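Local structure of CELL division control protein 6 (Pyrobaculum aerophilum, 1FNN) at residues A[17-22]-A[61-66]; A[55-60]-A[165-170]; A[129-134]-A[140-145]; A[199-204]-A[238-243]. The protein binds ADP and magnesium through an AAA+ ATPase core and, as a member of the CDC6/cdc18 family, is probably involved in regulating DNA replication. One frame throughout, in Å; residues are numbered along the deposited sequence.

Interaction 1. Residues A[17-22]-A[61-66]; sequences KRLPHR and LRKLWE. With ADP (adenosine-5'-diphosphate), chain D.
With CG anti to the backbone N (chi1 169°) and further bends at chi2 and chi3, the chain of Lys63 leaves helix 57-68 and curls toward the loop 17-22. Leu19 answers with CG beside its own backbone N (chi1 -65°), and the two side chains slide past each other in opposite directions, Leu19 CD1 lying 3.7 Å from Lys63 CB. Beyond this apolar touch the ammonium reaches the backbone: Lys63 NZ makes a weak hydrogen bond of 3.4 Å to Lys17 O. The same nitrogen forms a salt bridge one turn further along the helix, with Glu66 OE2 at 2.8 Å, met on the syn side of the carboxylate, and it is also hydrogen-bonded to Pro16 O. An alanine at Lys63 would remove this nitrogen, and would probably leave Glu66 without its cationic mate and the loop less firmly tied to the helix. Leu19 to Arg22 form a type II beta turn, placed ahead of helix 23-38, that lies against the adenine of ADP in this P-loop ATPase. The other methyl of Leu19, CD2, packs 3.7 Å from ADP N1. At the exocyclic amine, ADP N6 donates to Pro20 O at 3.0 Å (N-H...O 144°), while Arg22 CG comes within 3.6 Å of that amine. Arg22 NH1 turns back onto His21 O at 2.8 Å, above the carbonyl plane.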
# COMPACT_ATOMS: atom_id res chain seq x y z
N LYS A 17 -5.78 -14.10 6.58
CA LYS A 17 -6.21 -14.51 7.91
C LYS A 17 -5.79 -13.50 8.96
O LYS A 17 -6.44 -13.37 10.00
CB LYS A 17 -5.58 -15.87 8.28
CG LYS A 17 -6.03 -16.41 9.63
CD LYS A 17 -5.76 -17.92 9.69
CE LYS A 17 -5.94 -18.48 11.10
NZ LYS A 17 -5.24 -19.78 11.26
N ARG A 18 -4.53 -13.04 8.87
CA ARG A 18 -4.11 -12.03 9.82
C ARG A 18 -3.64 -10.78 9.09
O ARG A 18 -3.34 -10.74 7.88
CB ARG A 18 -3.10 -12.64 10.81
CG ARG A 18 -2.04 -13.47 10.11
CD ARG A 18 -1.99 -14.88 10.69
NE ARG A 18 -1.83 -15.86 9.61
CZ ARG A 18 -0.69 -16.18 9.02
NH1 ARG A 18 0.44 -15.60 9.38
NH2 ARG A 18 -0.70 -17.09 8.05
N LEU A 19 -3.73 -9.70 9.82
CA LEU A 19 -3.34 -8.35 9.46
C LEU A 19 -2.29 -7.87 10.46
O LEU A 19 -2.51 -6.97 11.28
CB LEU A 19 -4.54 -7.41 9.42
CG LEU A 19 -5.65 -7.62 8.40
CD1 LEU A 19 -6.71 -6.52 8.48
CD2 LEU A 19 -5.16 -7.76 6.96
N PRO A 20 -1.04 -8.31 10.25
CA PRO A 20 0.04 -7.93 11.15
C PRO A 20 0.22 -6.45 11.03
O PRO A 20 0.14 -5.88 9.94
CB PRO A 20 1.24 -8.75 10.68
CG PRO A 20 0.93 -9.12 9.25
CD PRO A 20 -0.59 -9.33 9.28
N HIS A 21 0.48 -5.78 12.15
CA HIS A 21 0.72 -4.34 12.22
C HIS A 21 -0.55 -3.53 12.09
O HIS A 21 -0.47 -2.30 12.09
CB HIS A 21 1.85 -3.90 11.25
CG HIS A 21 3.08 -4.75 11.54
ND1 HIS A 21 3.83 -4.67 12.69
CD2 HIS A 21 3.64 -5.72 10.76
CE1 HIS A 21 4.81 -5.55 12.61
NE2 HIS A 21 4.73 -6.22 11.44
N ARG A 22 -1.74 -4.17 12.03
CA ARG A 22 -2.98 -3.39 11.99
C ARG A 22 -3.89 -3.77 13.14
O ARG A 22 -5.09 -3.46 13.16
CB ARG A 22 -3.73 -3.59 10.66
CG ARG A 22 -3.04 -2.94 9.45
CD ARG A 22 -3.05 -1.45 9.66
NE ARG A 22 -2.38 -0.52 8.80
CZ ARG A 22 -1.25 0.12 9.13
NH1 ARG A 22 -0.69 -0.10 10.31
NH2 ARG A 22 -0.72 0.96 8.26
N LEU A 61 -11.05 -2.67 7.31
CA LEU A 61 -12.51 -2.58 7.35
C LEU A 61 -13.19 -3.88 6.91
O LEU A 61 -14.16 -4.37 7.50
CB LEU A 61 -12.88 -1.52 6.34
CG LEU A 61 -13.24 -0.13 6.77
CD1 LEU A 61 -13.37 0.67 5.47
CD2 LEU A 61 -14.47 -0.18 7.66
N ARG A 62 -12.67 -4.55 5.87
CA ARG A 62 -13.23 -5.81 5.42
C ARG A 62 -13.06 -6.87 6.48
O ARG A 62 -13.92 -7.74 6.68
CB ARG A 62 -12.65 -6.28 4.05
CG ARG A 62 -13.18 -5.31 2.97
CD ARG A 62 -13.16 -6.03 1.64
NE ARG A 62 -13.75 -5.34 0.53
CZ ARG A 62 -14.97 -5.06 0.14
NH1 ARG A 62 -16.08 -5.40 0.78
NH2 ARG A 62 -15.12 -4.38 -1.00
N LYS A 63 -11.93 -6.84 7.19
CA LYS A 63 -11.67 -7.80 8.24
C LYS A 63 -12.63 -7.57 9.41
O LYS A 63 -13.11 -8.55 10.03
CB LYS A 63 -10.24 -7.72 8.74
CG LYS A 63 -9.98 -8.51 10.01
CD LYS A 63 -9.97 -10.01 9.75
CE LYS A 63 -9.11 -10.50 8.63
NZ LYS A 63 -9.13 -12.01 8.48
N LEU A 64 -12.84 -6.29 9.73
CA LEU A 64 -13.83 -6.02 10.78
C LEU A 64 -15.18 -6.66 10.41
O LEU A 64 -15.83 -7.29 11.26
CB LEU A 64 -13.99 -4.52 10.95
CG LEU A 64 -14.75 -3.88 12.12
CD1 LEU A 64 -16.23 -3.75 11.81
CD2 LEU A 64 -14.50 -4.56 13.44
N TRP A 65 -15.67 -6.38 9.22
CA TRP A 65 -16.95 -6.99 8.78
C TRP A 65 -16.95 -8.50 8.89
O TRP A 65 -17.92 -9.18 9.30
CB TRP A 65 -17.32 -6.58 7.34
CG TRP A 65 -18.61 -7.25 6.94
CD1 TRP A 65 -18.78 -8.23 5.99
CD2 TRP A 65 -19.90 -6.99 7.50
NE1 TRP A 65 -20.11 -8.57 5.95
CE2 TRP A 65 -20.83 -7.85 6.84
CE3 TRP A 65 -20.36 -6.12 8.50
CZ2 TRP A 65 -22.18 -7.85 7.16
CZ3 TRP A 65 -21.73 -6.13 8.80
CH2 TRP A 65 -22.61 -6.99 8.13
N GLU A 66 -15.85 -9.14 8.45
CA GLU A 66 -15.70 -10.57 8.46
C GLU A 66 -15.88 -11.08 9.90
O GLU A 66 -16.60 -12.08 10.07
CB GLU A 66 -14.33 -10.98 7.92
CG GLU A 66 -14.03 -12.47 7.81
CD GLU A 66 -12.55 -12.53 7.36
OE1 GLU A 66 -12.21 -12.17 6.23
OE2 GLU A 66 -11.78 -12.97 8.21
PB ADP D . -5.74 0.77 1.18
O1B ADP D . -7.26 0.90 1.14
O2B ADP D . -5.15 1.34 2.34
O3B ADP D . -5.35 1.48 -0.03
PA ADP D . -5.54 -2.06 1.09
O1A ADP D . -6.48 -2.36 2.18
O2A ADP D . -6.13 -2.35 -0.22
O3A ADP D . -5.05 -0.61 1.18
O5' ADP D . -4.20 -3.00 1.19
C5' ADP D . -3.40 -3.05 0.01
C4' ADP D . -2.98 -4.52 -0.16
O4' ADP D . -2.21 -4.89 0.96
C3' ADP D . -4.14 -5.51 -0.20
O3' ADP D . -3.75 -6.60 -1.02
C2' ADP D . -4.26 -5.83 1.25
O2' ADP D . -4.90 -7.08 1.48
C1' ADP D . -2.78 -5.94 1.65
N9 ADP D . -2.68 -5.59 3.01
C8 ADP D . -2.66 -4.32 3.52
N7 ADP D . -2.30 -4.24 4.77
C5 ADP D . -2.08 -5.56 5.11
C6 ADP D . -1.69 -6.16 6.31
N6 ADP D . -1.49 -5.44 7.41
N1 ADP D . -1.57 -7.49 6.35
C2 ADP D . -1.82 -8.19 5.25
N3 ADP D . -2.19 -7.75 4.05
C4 ADP D . -2.30 -6.39 4.05

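Interaction 2. Residues A[55-60]-A[165-170]; sequences TGKTVT and VGHNDA. With MG (magnesium ion), chain C; ADP (adenosine-5'-diphosphate), chain D.
Lys57 and Val165 bring together the P-loop (Walker A) of the AAA domain and the C-terminal end of strand 160-166, beside the phosphates of ADP. The lysine can be followed outward from the start of helix 57-68. Its CB and CG both pass the beta-phosphate at 3.6 Å from ADP O2B. CD then moves over to the strand, near Gly166 O and Val165 CG1, and CE touches both, 3.5 Å from Val165 CG1. The two side chains cross obliquely, and the valine methyl packs against the aliphatic part of the lysine. Bends at chi3 (-62°) and chi4 (-66°) fold the tip back to the nucleotide, where Lys57 NZ donates to ADP O2B at 3.1 Å. Gly51 O takes a further hydrogen bond from NZ, and a water accepts another, so the buried ammonium is held by phosphate, backbone and solvent together. Main-chain amides add to the grip on the phosphates: Lys57 N meets ADP O2B and Thr58 N meets ADP O1B, both with N-H...O angles of 161°. Gly56, just ahead of the helix, has backbone angles that call for glycine, and a side chain there would run into ADP N7. Thr58 OG1 and ADP O1B bind the magnesium ion along with four waters, and Asp132 stands behind the threonine as its second-shell partner. Lys57 NZ lies near the plane of the His167 ring, at its edge, and one water joins the two: it accepts from NZ at 2.7 Å and, weakly, from His167 NE2 at 2.8 Å.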
# COMPACT_ATOMS: atom_id res chain seq x y z
N THR A 55 -2.04 1.34 2.67
CA THR A 55 -1.76 1.21 4.11
C THR A 55 -2.83 0.33 4.79
O THR A 55 -2.76 0.18 6.00
CB THR A 55 -1.72 2.58 4.79
OG1 THR A 55 -2.85 3.42 4.48
CG2 THR A 55 -0.46 3.34 4.30
N GLY A 56 -3.61 -0.47 4.05
CA GLY A 56 -4.53 -1.43 4.70
C GLY A 56 -5.86 -0.86 5.18
O GLY A 56 -6.55 -1.49 6.01
N LYS A 57 -6.30 0.28 4.69
CA LYS A 57 -7.57 0.86 5.15
C LYS A 57 -8.74 -0.07 4.76
O LYS A 57 -9.50 -0.50 5.60
CB LYS A 57 -7.73 2.27 4.64
CG LYS A 57 -6.56 3.25 4.98
CD LYS A 57 -6.82 4.64 4.43
CE LYS A 57 -6.95 4.70 2.90
NZ LYS A 57 -5.62 4.36 2.30
N THR A 58 -8.86 -0.41 3.48
CA THR A 58 -9.96 -1.23 2.98
C THR A 58 -9.90 -2.62 3.57
O THR A 58 -10.92 -3.13 4.05
CB THR A 58 -9.91 -1.36 1.44
OG1 THR A 58 -10.12 -0.04 0.93
CG2 THR A 58 -11.01 -2.29 0.89
N VAL A 59 -8.69 -3.20 3.60
CA VAL A 59 -8.59 -4.56 4.11
C VAL A 59 -8.95 -4.60 5.60
O VAL A 59 -9.54 -5.60 6.04
CB VAL A 59 -7.24 -5.26 3.88
CG1 VAL A 59 -6.13 -4.85 4.84
CG2 VAL A 59 -7.45 -6.78 3.95
N THR A 60 -8.55 -3.59 6.35
CA THR A 60 -8.85 -3.55 7.79
C THR A 60 -10.37 -3.51 8.06
O THR A 60 -10.93 -4.25 8.88
CB THR A 60 -8.12 -2.37 8.45
OG1 THR A 60 -6.70 -2.73 8.45
CG2 THR A 60 -8.59 -2.19 9.89
N VAL A 165 -13.49 7.09 4.23
CA VAL A 165 -12.08 6.79 4.02
C VAL A 165 -11.39 7.82 3.13
O VAL A 165 -11.92 8.22 2.11
CB VAL A 165 -11.92 5.39 3.39
CG1 VAL A 165 -10.44 5.06 3.21
CG2 VAL A 165 -12.58 4.28 4.19
N GLY A 166 -10.25 8.35 3.62
CA GLY A 166 -9.52 9.33 2.81
C GLY A 166 -8.02 9.10 2.94
O GLY A 166 -7.55 8.20 3.62
N HIS A 167 -7.23 9.94 2.26
CA HIS A 167 -5.79 9.86 2.27
C HIS A 167 -5.16 10.67 3.40
O HIS A 167 -4.17 10.23 3.97
CB HIS A 167 -5.17 10.40 0.96
CG HIS A 167 -5.35 9.39 -0.14
ND1 HIS A 167 -5.50 9.74 -1.46
CD2 HIS A 167 -5.38 8.03 -0.09
CE1 HIS A 167 -5.63 8.65 -2.18
NE2 HIS A 167 -5.56 7.60 -1.38
N ASN A 168 -5.79 11.80 3.71
CA ASN A 168 -5.28 12.70 4.72
C ASN A 168 -6.44 13.53 5.25
O ASN A 168 -7.57 13.37 4.75
CB ASN A 168 -4.18 13.63 4.17
CG ASN A 168 -4.54 14.22 2.83
OD1 ASN A 168 -3.76 14.07 1.87
ND2 ASN A 168 -5.68 14.88 2.70
N ASP A 169 -6.14 14.52 6.08
CA ASP A 169 -7.16 15.36 6.69
C ASP A 169 -7.93 16.24 5.74
O ASP A 169 -9.01 16.75 6.06
CB ASP A 169 -6.50 16.17 7.82
CG ASP A 169 -6.09 15.31 9.00
OD1 ASP A 169 -6.86 15.20 9.97
OD2 ASP A 169 -5.01 14.70 9.04
N ALA A 170 -7.53 16.41 4.49
CA ALA A 170 -8.28 17.21 3.53
C ALA A 170 -9.68 16.66 3.28
O ALA A 170 -10.62 17.43 3.03
CB ALA A 170 -7.53 17.33 2.22
MG MG C . -8.64 1.07 -0.12
PB ADP D . -5.74 0.77 1.18
O1B ADP D . -7.26 0.90 1.14
O2B ADP D . -5.15 1.34 2.34
O3B ADP D . -5.35 1.48 -0.03
PA ADP D . -5.54 -2.06 1.09
O1A ADP D . -6.48 -2.36 2.18
O2A ADP D . -6.13 -2.35 -0.22
O3A ADP D . -5.05 -0.61 1.18
O5' ADP D . -4.20 -3.00 1.19
C5' ADP D . -3.40 -3.05 0.01
C4' ADP D . -2.98 -4.52 -0.16
O4' ADP D . -2.21 -4.89 0.96
C3' ADP D . -4.14 -5.51 -0.20
O3' ADP D . -3.75 -6.60 -1.02
C2' ADP D . -4.26 -5.83 1.25
O2' ADP D . -4.90 -7.08 1.48
C1' ADP D . -2.78 -5.94 1.65
N9 ADP D . -2.68 -5.59 3.01
C8 ADP D . -2.66 -4.32 3.52
N7 ADP D . -2.30 -4.24 4.77
C5 ADP D . -2.08 -5.56 5.11
C6 ADP D . -1.69 -6.16 6.31
N6 ADP D . -1.49 -5.44 7.41
N1 ADP D . -1.57 -7.49 6.35
C2 ADP D . -1.82 -8.19 5.25
N3 ADP D . -2.19 -7.75 4.05
C4 ADP D . -2.30 -6.39 4.05
O HOH W 1 -6.22 5.10 -0.26
O HOH W 2 -9.38 2.80 0.74
O HOH W 3 -10.01 1.23 -1.68
O HOH W 4 -7.34 2.28 -1.43
O HOH W 5 -8.23 -0.76 -1.29

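Interaction 3. Residues A[129-134]-A[140-145]; sequences LVLDDA and DILSTF
Leu131 CD1 lodges between Leu142 and Phe145 where strand 127-132 of the parallel AAA+ sheet is covered by helix 139-148. Strand and helix run nearly antiparallel, their segment axes 164° apart and 11.2 Å from each other at closest approach, as expected when a chain leaves a strand and turns back over the sheet as a helix. The close part of the contact is wholly apolar. Leu131 crosses Phe145 at about a right angle, with CD1 3.9 Å from Phe145 CB, and slides past Leu142 in the opposite direction, its CD1 4.0 Å from Leu142 CD2. Two residues earlier on the strand, Leu129 has CG anti to its main-chain nitrogen (chi1 178°), which carries the CD2 methyl to the phenyl ring, 4.1 Å from Phe145 CD2. Leu162 of the neighbouring strand 160-166 and Ile90 and Ile94 of helix 87-97 continue this core.

The far side of the helix takes no part in this core and is more open to solvent. Asp140 is exposed there and its carboxylate forms a salt bridge with Arg109, while Thr144, partly exposed, touches helix 109-122. Its hydroxyl turns inward to the helix backbone: Thr144 OG1 donates to Asp140 O at 3.0 Å, from the opposite face of the carbonyl plane to Thr144 N. At the strand end, Asp132 points away from the helix, and its OD2 is hydrogen-bonded to Tyr78 OH and to OG1 of Thr58, a magnesium ligand. Asp132 OD1 accepts from Asp133 N at 2.8 Å on its anti side, 25° out of plane.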
# COMPACT_ATOMS: atom_id res chain seq x y z
N LEU A 129 -22.69 1.71 6.60
CA LEU A 129 -22.35 2.31 5.33
C LEU A 129 -20.89 2.76 5.28
O LEU A 129 -20.36 3.38 6.21
CB LEU A 129 -23.30 3.49 5.10
CG LEU A 129 -23.10 4.33 3.84
CD1 LEU A 129 -23.34 3.51 2.56
CD2 LEU A 129 -24.01 5.57 3.87
N VAL A 130 -20.16 2.21 4.31
CA VAL A 130 -18.77 2.58 4.16
C VAL A 130 -18.67 3.43 2.88
O VAL A 130 -19.01 2.95 1.79
CB VAL A 130 -17.86 1.34 4.04
CG1 VAL A 130 -16.43 1.80 3.76
CG2 VAL A 130 -17.91 0.49 5.32
N LEU A 131 -18.13 4.64 3.02
CA LEU A 131 -17.80 5.39 1.79
C LEU A 131 -16.30 5.37 1.59
O LEU A 131 -15.59 6.22 2.16
CB LEU A 131 -18.34 6.82 1.94
CG LEU A 131 -19.84 6.92 2.24
CD1 LEU A 131 -20.26 8.38 2.43
CD2 LEU A 131 -20.68 6.27 1.13
N ASP A 132 -15.80 4.36 0.88
CA ASP A 132 -14.38 4.17 0.67
C ASP A 132 -13.87 5.15 -0.38
O ASP A 132 -14.64 5.65 -1.20
CB ASP A 132 -14.05 2.73 0.20
CG ASP A 132 -12.69 2.28 0.69
OD1 ASP A 132 -11.86 3.14 1.09
OD2 ASP A 132 -12.42 1.06 0.68
N ASP A 133 -12.62 5.53 -0.26
CA ASP A 133 -12.01 6.57 -1.11
C ASP A 133 -12.96 7.72 -1.36
O ASP A 133 -13.19 8.12 -2.50
CB ASP A 133 -11.55 6.01 -2.46
CG ASP A 133 -10.54 4.90 -2.19
OD1 ASP A 133 -9.73 5.08 -1.25
OD2 ASP A 133 -10.63 3.92 -2.93
N ALA A 134 -13.42 8.30 -0.26
CA ALA A 134 -14.39 9.37 -0.24
C ALA A 134 -13.89 10.74 -0.66
O ALA A 134 -14.74 11.58 -0.98
CB ALA A 134 -15.00 9.42 1.16
N ASP A 140 -20.36 18.19 -0.63
CA ASP A 140 -21.78 18.26 -0.37
C ASP A 140 -22.45 16.88 -0.32
O ASP A 140 -23.39 16.65 0.44
CB ASP A 140 -22.47 19.16 -1.40
CG ASP A 140 -23.00 18.50 -2.65
OD1 ASP A 140 -22.70 17.32 -2.93
OD2 ASP A 140 -23.76 19.15 -3.41
N ILE A 141 -21.97 15.94 -1.13
CA ILE A 141 -22.43 14.56 -1.07
C ILE A 141 -22.01 13.93 0.24
O ILE A 141 -22.82 13.30 0.93
CB ILE A 141 -21.83 13.75 -2.24
CG1 ILE A 141 -22.40 14.33 -3.54
CG2 ILE A 141 -22.13 12.27 -2.10
CD1 ILE A 141 -21.92 13.61 -4.79
N LEU A 142 -20.72 14.09 0.55
CA LEU A 142 -20.21 13.56 1.82
C LEU A 142 -21.03 14.09 2.99
O LEU A 142 -21.41 13.32 3.87
CB LEU A 142 -18.73 13.89 1.98
CG LEU A 142 -17.73 12.81 2.34
CD1 LEU A 142 -16.48 13.41 2.98
CD2 LEU A 142 -18.28 11.74 3.27
N SER A 143 -21.28 15.42 3.04
CA SER A 143 -22.12 15.97 4.10
C SER A 143 -23.52 15.39 4.14
O SER A 143 -24.08 15.14 5.21
CB SER A 143 -22.21 17.51 3.98
OG SER A 143 -20.84 17.94 3.98
N THR A 144 -24.18 15.30 2.99
CA THR A 144 -25.50 14.65 2.98
C THR A 144 -25.43 13.32 3.74
O THR A 144 -26.23 13.14 4.65
CB THR A 144 -25.98 14.42 1.55
OG1 THR A 144 -26.16 15.72 0.97
CG2 THR A 144 -27.30 13.65 1.53
N PHE A 145 -24.50 12.42 3.40
CA PHE A 145 -24.51 11.12 4.08
C PHE A 145 -24.08 11.19 5.52
O PHE A 145 -24.70 10.57 6.40
CB PHE A 145 -23.66 10.10 3.28
CG PHE A 145 -24.42 9.76 2.01
CD1 PHE A 145 -24.05 10.28 0.80
CD2 PHE A 145 -25.51 8.91 2.07
CE1 PHE A 145 -24.74 9.97 -0.35
CE2 PHE A 145 -26.21 8.59 0.93
CZ PHE A 145 -25.83 9.12 -0.29

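Interaction 4. Residues A[199-204]-A[238-243]; sequences FDILLD and GDARLA. With ADP (adenosine-5'-diphosphate), chain D.
Ile201 CD1 and Ala240 CB meet at 4.2 Å beside the adenosine of ADP, where helices 195-209 and 240-256 of the AAA+ lid domain come together. Ile201 sets CG1, CG2 and CD1 against the base: CD1 lies 3.6 Å from ADP C6, CG1 nears ADP N1, and CG2 approaches ADP N3 and C2. Ala240 CB sits by the sugar, 3.5 Å from ADP O4', and Arg241 CB packs near ADP C5'. An alanine in place of Ile201 would lack the atoms that reach the purine and would probably open a gap between base and lid. Behind this first shell Leu202, with CG beside its backbone N (chi1 -63°), leads CD2 to Ala243, 4.0 Å from its CB and 3.6 Å from Ala243 O. Ile223 of helix 217-227 packs against Leu202 in turn. Further out, Asp239 fixes the start of helix 240-256 as its N-cap, and its OD2 forms a salt bridge with Arg52. Leu242 N approaches from above the carboxylate plane and donates to Asp239 OD1 at 3.0 Å, with an N-H...O angle of 167°.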
# COMPACT_ATOMS: atom_id res chain seq x y z
N PHE A 199 7.95 -6.65 5.14
CA PHE A 199 8.47 -7.99 5.17
C PHE A 199 7.42 -8.94 5.84
O PHE A 199 7.28 -10.05 5.31
CB PHE A 199 9.78 -8.07 5.94
CG PHE A 199 10.29 -9.45 6.13
CD1 PHE A 199 11.07 -10.06 5.16
CD2 PHE A 199 10.00 -10.17 7.28
CE1 PHE A 199 11.55 -11.33 5.32
CE2 PHE A 199 10.49 -11.45 7.45
CZ PHE A 199 11.27 -12.05 6.47
N ASP A 200 6.90 -8.55 6.99
CA ASP A 200 5.99 -9.52 7.68
C ASP A 200 4.76 -9.81 6.81
O ASP A 200 4.23 -10.91 6.78
CB ASP A 200 5.59 -8.99 9.03
CG ASP A 200 6.72 -8.83 10.03
OD1 ASP A 200 7.70 -9.59 9.99
OD2 ASP A 200 6.59 -7.91 10.86
N ILE A 201 4.19 -8.79 6.19
CA ILE A 201 3.08 -8.96 5.27
C ILE A 201 3.45 -9.91 4.14
O ILE A 201 2.71 -10.85 3.79
CB ILE A 201 2.64 -7.62 4.72
CG1 ILE A 201 2.11 -6.79 5.91
CG2 ILE A 201 1.60 -7.75 3.59
CD1 ILE A 201 1.77 -5.35 5.53
N LEU A 202 4.59 -9.62 3.47
CA LEU A 202 5.01 -10.49 2.38
C LEU A 202 5.31 -11.91 2.81
O LEU A 202 5.02 -12.85 2.06
CB LEU A 202 6.26 -9.93 1.67
CG LEU A 202 6.11 -8.58 0.98
CD1 LEU A 202 7.42 -8.19 0.25
CD2 LEU A 202 5.03 -8.64 -0.09
N LEU A 203 5.85 -12.14 4.01
CA LEU A 203 6.14 -13.51 4.39
C LEU A 203 4.82 -14.30 4.50
O LEU A 203 4.74 -15.50 4.19
CB LEU A 203 6.90 -13.47 5.73
CG LEU A 203 7.33 -14.83 6.26
CD1 LEU A 203 8.16 -15.59 5.23
CD2 LEU A 203 8.07 -14.71 7.58
N ASP A 204 3.80 -13.65 5.08
CA ASP A 204 2.46 -14.27 5.14
C ASP A 204 1.99 -14.65 3.76
O ASP A 204 1.48 -15.78 3.53
CB ASP A 204 1.49 -13.32 5.86
CG ASP A 204 1.47 -13.45 7.35
OD1 ASP A 204 0.73 -12.72 8.05
OD2 ASP A 204 2.20 -14.30 7.92
N GLY A 238 5.84 2.76 1.65
CA GLY A 238 5.05 2.10 2.67
C GLY A 238 3.78 1.44 2.11
O GLY A 238 2.83 1.30 2.86
N ASP A 239 3.67 1.31 0.80
CA ASP A 239 2.49 0.77 0.13
C ASP A 239 2.52 -0.75 0.02
O ASP A 239 3.33 -1.34 -0.70
CB ASP A 239 2.42 1.43 -1.25
CG ASP A 239 1.21 1.04 -2.07
OD1 ASP A 239 0.67 -0.08 -1.87
OD2 ASP A 239 0.78 1.86 -2.90
N ALA A 240 1.66 -1.45 0.78
CA ALA A 240 1.65 -2.90 0.77
C ALA A 240 1.10 -3.48 -0.52
O ALA A 240 1.46 -4.60 -0.93
CB ALA A 240 0.83 -3.44 1.95
N ARG A 241 0.25 -2.74 -1.20
CA ARG A 241 -0.25 -3.24 -2.49
C ARG A 241 0.92 -3.46 -3.43
O ARG A 241 1.05 -4.40 -4.24
CB ARG A 241 -1.26 -2.24 -3.06
CG ARG A 241 -1.97 -2.81 -4.29
CD ARG A 241 -2.67 -1.79 -5.13
NE ARG A 241 -1.80 -0.80 -5.72
CZ ARG A 241 -0.83 -0.89 -6.62
NH1 ARG A 241 -0.44 -2.02 -7.20
NH2 ARG A 241 -0.21 0.23 -6.96
N LEU A 242 1.71 -2.38 -3.55
CA LEU A 242 2.89 -2.41 -4.44
C LEU A 242 3.81 -3.53 -4.05
O LEU A 242 4.31 -4.21 -4.95
CB LEU A 242 3.61 -1.05 -4.27
CG LEU A 242 4.90 -0.86 -5.07
CD1 LEU A 242 4.61 -0.97 -6.56
CD2 LEU A 242 5.53 0.50 -4.68
N ALA A 243 4.11 -3.72 -2.76
CA ALA A 243 5.01 -4.77 -2.35
C ALA A 243 4.47 -6.14 -2.75
O ALA A 243 5.21 -6.98 -3.28
CB ALA A 243 5.34 -4.72 -0.87
PB ADP D . -5.74 0.77 1.18
O1B ADP D . -7.26 0.90 1.14
O2B ADP D . -5.15 1.34 2.34
O3B ADP D . -5.35 1.48 -0.03
PA ADP D . -5.54 -2.06 1.09
O1A ADP D . -6.48 -2.36 2.18
O2A ADP D . -6.13 -2.35 -0.22
O3A ADP D . -5.05 -0.61 1.18
O5' ADP D . -4.20 -3.00 1.19
C5' ADP D . -3.40 -3.05 0.01
C4' ADP D . -2.98 -4.52 -0.16
O4' ADP D . -2.21 -4.89 0.96
C3' ADP D . -4.14 -5.51 -0.20
O3' ADP D . -3.75 -6.60 -1.02
C2' ADP D . -4.26 -5.83 1.25
O2' ADP D . -4.90 -7.08 1.48
C1' ADP D . -2.78 -5.94 1.65
N9 ADP D . -2.68 -5.59 3.01
C8 ADP D . -2.66 -4.32 3.52
N7 ADP D . -2.30 -4.24 4.77
C5 ADP D . -2.08 -5.56 5.11
C6 ADP D . -1.69 -6.16 6.31
N6 ADP D . -1.49 -5.44 7.41
N1 ADP D . -1.57 -7.49 6.35
C2 ADP D . -1.82 -8.19 5.25
N3 ADP D . -2.19 -7.75 4.05
C4 ADP D . -2.30 -6.39 4.05

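From the N terminus, the loop 17-22 comes first, and interaction 1 joins it to helix 57-68, closing a loop that contains helix 23-38 and strand 46-50. Interaction 2 starts from that helix before interaction 1 has closed, so the two cross; it runs on to strand 160-166. Within its span lies interaction 3, a short closure between strand 127-132 and helix 139-148, and the two meet through Thr58 and Asp132. Interaction 4 follows in series and joins two lid helices. Asp200 and Asp204 bond to His21 and Arg18, linking lid to N-terminal loop, and ADP is shared by interactions 1, 2 and 4.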